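DegQ (Legionella fallonii, PDB 3PV2) is an HtrA-family protease, probably periplasmic and probably also a chaperone, with a trypsin-like domain and two PDZ domains, that assembles into 12-mers. Local coordinates at residues B[298-310]-B[333-347]. Numbering follows the deposited sequence.
Sequences AGLKAGDIITQIN and VKIIVERDNKPLTLS
The guanidinium of Arg339 lies between two aliphatic surfaces: CG of Lys301 rests over one face near the rim, and CD1 of Leu344 sits over the centre of the opposite face. Its edge meets the Asp304 carboxylate side-on, the two planes only 15° apart. Arg339 NE hydrogen-bonds Asp304 OD1 at 2.8 Å and Arg339 NH2 the syn lone pair of Asp304 OD2, also at 2.8 Å, making a two-pronged salt bridge. NH2 binds the Gly299 carbonyl as well, and a water links that same oxygen to NH1. Asp304 OD2 takes a second bond, from Lys301 N, coming from above the carboxylate plane. Further along, strand 305-309 pairs antiparallel with strand 333-339. Ile305 and Glu338 exchange backbone bonds; then a classic beta bulge sets Thr307 and Gln308 against Ile336, whose O accepts from Thr307 N at 2.9 Å. At the far end Asn310 OD1 receives Lys334 N at 2.9 Å. On the face carrying Ile306, Ile335 and Val337, Val337 CG1 packs on Leu300 CD1 (3.6 Å) and Ile306 CG1, within the PDZ-domain core that Val286 and Ile262 continue. Two-point charge pairing thus ties the loop after helix 294-298 to the hairpin, and the guanidinium charge and Lys301 N-H would probably favour ionised Asp304.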
loop_
_atom_site.group_PDB
_atom_site.type_symbol
_atom_site.label_atom_id
_atom_site.label_comp_id
_atom_site.label_asym_id
_atom_site.label_seq_id
_atom_site.Cartn_x
_atom_site.Cartn_y
_atom_site.Cartn_z
ATOM N N ALA B 298 24.632 -36.683 -49.025
ATOM C CA ALA B 298 23.942 -37.894 -49.443
ATOM C C ALA B 298 23.078 -37.732 -50.682
ATOM O O ALA B 298 22.667 -38.746 -51.254
ATOM C CB ALA B 298 23.131 -38.414 -48.325
ATOM N N GLY B 299 22.775 -36.489 -51.098
ATOM C CA GLY B 299 22.037 -36.242 -52.287
ATOM C C GLY B 299 20.558 -35.916 -52.055
ATOM O O GLY B 299 19.798 -35.848 -53.005
ATOM N N LEU B 300 20.165 -35.662 -50.810
ATOM C CA LEU B 300 18.781 -35.313 -50.460
ATOM C C LEU B 300 18.435 -33.919 -50.962
ATOM O O LEU B 300 19.286 -33.060 -50.998
ATOM C CB LEU B 300 18.583 -35.371 -48.954
ATOM C CG LEU B 300 17.197 -35.536 -48.357
ATOM C CD1 LEU B 300 16.692 -36.952 -48.528
ATOM C CD2 LEU B 300 17.148 -35.190 -46.866
ATOM N N LYS B 301 17.189 -33.715 -51.377
ATOM C CA LYS B 301 16.739 -32.421 -51.796
ATOM C C LYS B 301 15.366 -32.072 -51.234
ATOM O O LYS B 301 14.528 -32.954 -50.975
ATOM C CB LYS B 301 16.607 -32.436 -53.323
ATOM C CG LYS B 301 17.927 -32.722 -54.015
ATOM C CD LYS B 301 17.882 -32.352 -55.492
ATOM C CE LYS B 301 19.339 -32.352 -56.097
ATOM N NZ LYS B 301 19.313 -32.127 -57.589
ATOM N N ALA B 302 15.133 -30.754 -51.146
ATOM C CA ALA B 302 13.855 -30.199 -50.766
ATOM C C ALA B 302 12.821 -30.782 -51.716
ATOM O O ALA B 302 13.048 -30.805 -52.887
ATOM C CB ALA B 302 13.888 -28.629 -50.859
ATOM N N GLY B 303 11.692 -31.229 -51.193
ATOM C CA GLY B 303 10.592 -31.739 -52.026
ATOM C C GLY B 303 10.589 -33.260 -52.074
ATOM O O GLY B 303 9.599 -33.859 -52.483
ATOM N N ASP B 304 11.716 -33.882 -51.750
ATOM C CA ASP B 304 11.743 -35.272 -51.518
ATOM C C ASP B 304 10.786 -35.709 -50.388
ATOM O O ASP B 304 10.633 -35.026 -49.379
ATOM C CB ASP B 304 13.156 -35.769 -51.150
ATOM C CG ASP B 304 14.149 -35.656 -52.267
ATOM O OD1 ASP B 304 13.809 -35.269 -53.421
ATOM O OD2 ASP B 304 15.332 -35.954 -51.977
ATOM N N ILE B 305 10.191 -36.882 -50.550
ATOM C CA ILE B 305 9.397 -37.473 -49.493
ATOM C C ILE B 305 10.172 -38.688 -48.950
ATOM O O ILE B 305 10.407 -39.680 -49.707
ATOM C CB ILE B 305 8.064 -37.971 -50.048
ATOM C CG1 ILE B 305 7.274 -36.886 -50.797
ATOM C CG2 ILE B 305 7.167 -38.530 -48.916
ATOM C CD1 ILE B 305 6.942 -35.831 -49.971
ATOM N N ILE B 306 10.487 -38.673 -47.658
ATOM C CA ILE B 306 11.194 -39.762 -47.070
ATOM C C ILE B 306 10.221 -40.869 -46.750
ATOM O O ILE B 306 9.236 -40.635 -46.057
ATOM C CB ILE B 306 11.919 -39.347 -45.768
ATOM C CG1 ILE B 306 13.088 -38.422 -46.072
ATOM C CG2 ILE B 306 12.362 -40.613 -45.032
ATOM C CD1 ILE B 306 13.544 -37.551 -44.839
ATOM N N THR B 307 10.418 -42.042 -47.309
ATOM C CA THR B 307 9.514 -43.179 -46.996
ATOM C C THR B 307 10.136 -44.279 -46.114
ATOM O O THR B 307 9.429 -45.184 -45.625
ATOM C CB THR B 307 8.973 -43.798 -48.259
ATOM O OG1 THR B 307 10.068 -44.251 -49.053
ATOM C CG2 THR B 307 8.206 -42.772 -49.038
ATOM N N GLN B 308 11.436 -44.198 -45.887
ATOM C CA GLN B 308 12.157 -45.169 -45.099
ATOM C C GLN B 308 13.515 -44.659 -44.660
ATOM O O GLN B 308 14.307 -44.108 -45.473
ATOM C CB GLN B 308 12.440 -46.433 -45.901
ATOM C CG GLN B 308 12.485 -47.682 -45.030
ATOM C CD GLN B 308 12.666 -49.017 -45.831
ATOM O OE1 GLN B 308 13.697 -49.728 -45.691
ATOM N NE2 GLN B 308 11.679 -49.348 -46.649
ATOM N N ILE B 309 13.796 -44.911 -43.394
ATOM C CA ILE B 309 15.116 -44.650 -42.799
ATOM C C ILE B 309 15.614 -45.985 -42.161
ATOM O O ILE B 309 14.946 -46.538 -41.263
ATOM C CB ILE B 309 15.001 -43.569 -41.741
ATOM C CG1 ILE B 309 14.669 -42.228 -42.413
ATOM C CG2 ILE B 309 16.311 -43.452 -40.916
ATOM C CD1 ILE B 309 14.500 -41.125 -41.465
ATOM N N ASN B 310 16.740 -46.490 -42.658
ATOM C CA ASN B 310 17.250 -47.829 -42.294
ATOM C C ASN B 310 16.168 -48.879 -42.487
ATOM O O ASN B 310 15.741 -49.098 -43.595
ATOM C CB ASN B 310 17.836 -47.837 -40.871
ATOM C CG ASN B 310 19.121 -47.013 -40.758
ATOM O OD1 ASN B 310 19.835 -46.827 -41.746
ATOM N ND2 ASN B 310 19.393 -46.477 -39.558
ATOM N N VAL B 333 23.445 -44.201 -42.401
ATOM C CA VAL B 333 22.012 -44.369 -42.462
ATOM C C VAL B 333 21.474 -44.403 -43.891
ATOM O O VAL B 333 21.906 -43.619 -44.764
ATOM C CB VAL B 333 21.235 -43.344 -41.586
ATOM C CG1 VAL B 333 22.071 -42.146 -41.234
ATOM C CG2 VAL B 333 19.951 -42.974 -42.229
ATOM N N LYS B 334 20.555 -45.352 -44.097
ATOM C CA LYS B 334 19.973 -45.578 -45.395
ATOM C C LYS B 334 18.681 -44.752 -45.457
ATOM O O LYS B 334 17.876 -44.835 -44.563
ATOM C CB LYS B 334 19.691 -47.061 -45.589
ATOM C CG LYS B 334 18.751 -47.392 -46.708
ATOM C CD LYS B 334 18.675 -48.879 -46.939
ATOM C CE LYS B 334 17.347 -49.245 -47.527
ATOM N NZ LYS B 334 17.107 -50.724 -47.567
ATOM N N ILE B 335 18.506 -43.948 -46.487
ATOM C CA ILE B 335 17.272 -43.135 -46.599
ATOM C C ILE B 335 16.612 -43.377 -47.931
ATOM O O ILE B 335 17.241 -43.225 -48.946
ATOM C CB ILE B 335 17.533 -41.613 -46.441
ATOM C CG1 ILE B 335 18.245 -41.283 -45.119
ATOM C CG2 ILE B 335 16.218 -40.902 -46.455
ATOM C CD1 ILE B 335 19.026 -39.900 -45.119
ATOM N N ILE B 336 15.350 -43.776 -47.943
ATOM C CA ILE B 336 14.672 -44.047 -49.206
ATOM C C ILE B 336 13.690 -42.916 -49.390
ATOM O O ILE B 336 12.957 -42.638 -48.493
ATOM C CB ILE B 336 13.949 -45.445 -49.223
ATOM C CG1 ILE B 336 14.980 -46.588 -49.188
ATOM C CG2 ILE B 336 13.070 -45.646 -50.502
ATOM C CD1 ILE B 336 14.310 -47.968 -49.252
ATOM N N VAL B 337 13.721 -42.247 -50.532
ATOM C CA VAL B 337 12.802 -41.118 -50.810
ATOM C C VAL B 337 12.057 -41.347 -52.124
ATOM O O VAL B 337 12.394 -42.164 -52.920
ATOM C CB VAL B 337 13.502 -39.708 -50.830
ATOM C CG1 VAL B 337 14.198 -39.368 -49.418
ATOM C CG2 VAL B 337 14.486 -39.640 -51.928
ATOM N N GLU B 338 11.001 -40.582 -52.299
ATOM C CA GLU B 338 10.328 -40.487 -53.562
ATOM C C GLU B 338 10.654 -39.103 -54.061
ATOM O O GLU B 338 10.442 -38.140 -53.362
ATOM C CB GLU B 338 8.807 -40.586 -53.414
ATOM C CG GLU B 338 8.271 -41.959 -53.145
ATOM C CD GLU B 338 8.184 -42.812 -54.373
ATOM O OE1 GLU B 338 7.837 -42.354 -55.475
ATOM O OE2 GLU B 338 8.470 -43.993 -54.232
ATOM N N ARG B 339 11.129 -38.992 -55.282
ATOM C CA ARG B 339 11.334 -37.720 -55.859
ATOM C C ARG B 339 10.663 -37.629 -57.190
ATOM O O ARG B 339 11.124 -38.226 -58.111
ATOM C CB ARG B 339 12.849 -37.461 -56.024
ATOM C CG ARG B 339 13.193 -36.175 -56.823
ATOM C CD ARG B 339 14.777 -35.938 -56.912
ATOM N NE ARG B 339 15.395 -36.013 -55.584
ATOM C CZ ARG B 339 16.686 -36.181 -55.332
ATOM N NH1 ARG B 339 17.570 -36.298 -56.315
ATOM N NH2 ARG B 339 17.095 -36.258 -54.069
ATOM N N ASP B 340 9.671 -36.738 -57.290
ATOM C CA ASP B 340 8.759 -36.662 -58.468
ATOM C C ASP B 340 8.319 -38.085 -58.887
ATOM O O ASP B 340 8.453 -38.442 -60.020
ATOM C CB ASP B 340 9.434 -35.959 -59.670
ATOM C CG ASP B 340 9.989 -34.553 -59.320
ATOM O OD1 ASP B 340 11.006 -34.148 -59.946
ATOM O OD2 ASP B 340 9.435 -33.896 -58.404
ATOM N N ASN B 341 7.888 -38.876 -57.922
ATOM C CA ASN B 341 7.392 -40.256 -58.138
ATOM C C ASN B 341 8.413 -41.339 -58.450
ATOM O O ASN B 341 8.038 -42.491 -58.667
ATOM C CB ASN B 341 6.264 -40.259 -59.167
ATOM C CG ASN B 341 4.997 -39.837 -58.541
ATOM O OD1 ASN B 341 4.615 -38.691 -58.613
ATOM N ND2 ASN B 341 4.373 -40.756 -57.819
ATOM N N LYS B 342 9.695 -40.987 -58.396
ATOM C CA LYS B 342 10.716 -41.966 -58.640
ATOM C C LYS B 342 11.474 -42.247 -57.363
ATOM O O LYS B 342 11.912 -41.330 -56.672
ATOM C CB LYS B 342 11.642 -41.508 -59.750
ATOM C CG LYS B 342 10.951 -41.538 -61.110
ATOM C CD LYS B 342 11.839 -40.919 -62.190
ATOM C CE LYS B 342 11.028 -40.091 -63.174
ATOM N NZ LYS B 342 10.528 -38.831 -62.513
ATOM N N PRO B 343 11.642 -43.507 -57.043
ATOM C CA PRO B 343 12.265 -43.880 -55.794
ATOM C C PRO B 343 13.810 -43.764 -55.861
ATOM O O PRO B 343 14.408 -43.996 -56.903
ATOM C CB PRO B 343 11.807 -45.327 -55.596
ATOM C CG PRO B 343 11.626 -45.876 -56.994
ATOM C CD PRO B 343 11.296 -44.665 -57.888
ATOM N N LEU B 344 14.426 -43.324 -54.767
ATOM C CA LEU B 344 15.878 -43.249 -54.668
ATOM C C LEU B 344 16.337 -43.722 -53.309
ATOM O O LEU B 344 15.679 -43.494 -52.289
ATOM C CB LEU B 344 16.413 -41.833 -54.895
ATOM C CG LEU B 344 16.195 -41.162 -56.253
ATOM C CD1 LEU B 344 16.305 -39.600 -56.151
ATOM C CD2 LEU B 344 17.180 -41.733 -57.315
ATOM N N THR B 345 17.461 -44.420 -53.314
ATOM C CA THR B 345 18.054 -44.894 -52.101
ATOM C C THR B 345 19.294 -44.074 -51.897
ATOM O O THR B 345 20.164 -43.985 -52.756
ATOM C CB THR B 345 18.378 -46.357 -52.148
ATOM O OG1 THR B 345 17.153 -47.061 -52.305
ATOM C CG2 THR B 345 19.077 -46.823 -50.850
ATOM N N LEU B 346 19.340 -43.453 -50.747
ATOM C CA LEU B 346 20.481 -42.630 -50.406
ATOM C C LEU B 346 21.131 -43.118 -49.136
ATOM O O LEU B 346 20.486 -43.773 -48.278
ATOM C CB LEU B 346 20.046 -41.187 -50.204
ATOM C CG LEU B 346 19.192 -40.564 -51.316
ATOM C CD1 LEU B 346 18.601 -39.248 -50.809
ATOM C CD2 LEU B 346 19.948 -40.416 -52.676
ATOM N N SER B 347 22.383 -42.712 -48.990
ATOM C CA SER B 347 23.175 -43.068 -47.832
ATOM C C SER B 347 23.910 -41.846 -47.250
ATOM O O SER B 347 24.670 -41.172 -47.940
ATOM C CB SER B 347 24.216 -44.149 -48.206
ATOM O OG SER B 347 24.748 -44.683 -47.002
HETATM O O HOH W 1 23.473 -41.127 -51.281
HETATM O O HOH W 2 20.216 -36.836 -55.370
HETATM O O HOH W 3 8.550 -35.486 -54.727
HETATM O O HOH W 4 9.363 -45.172 -51.514
#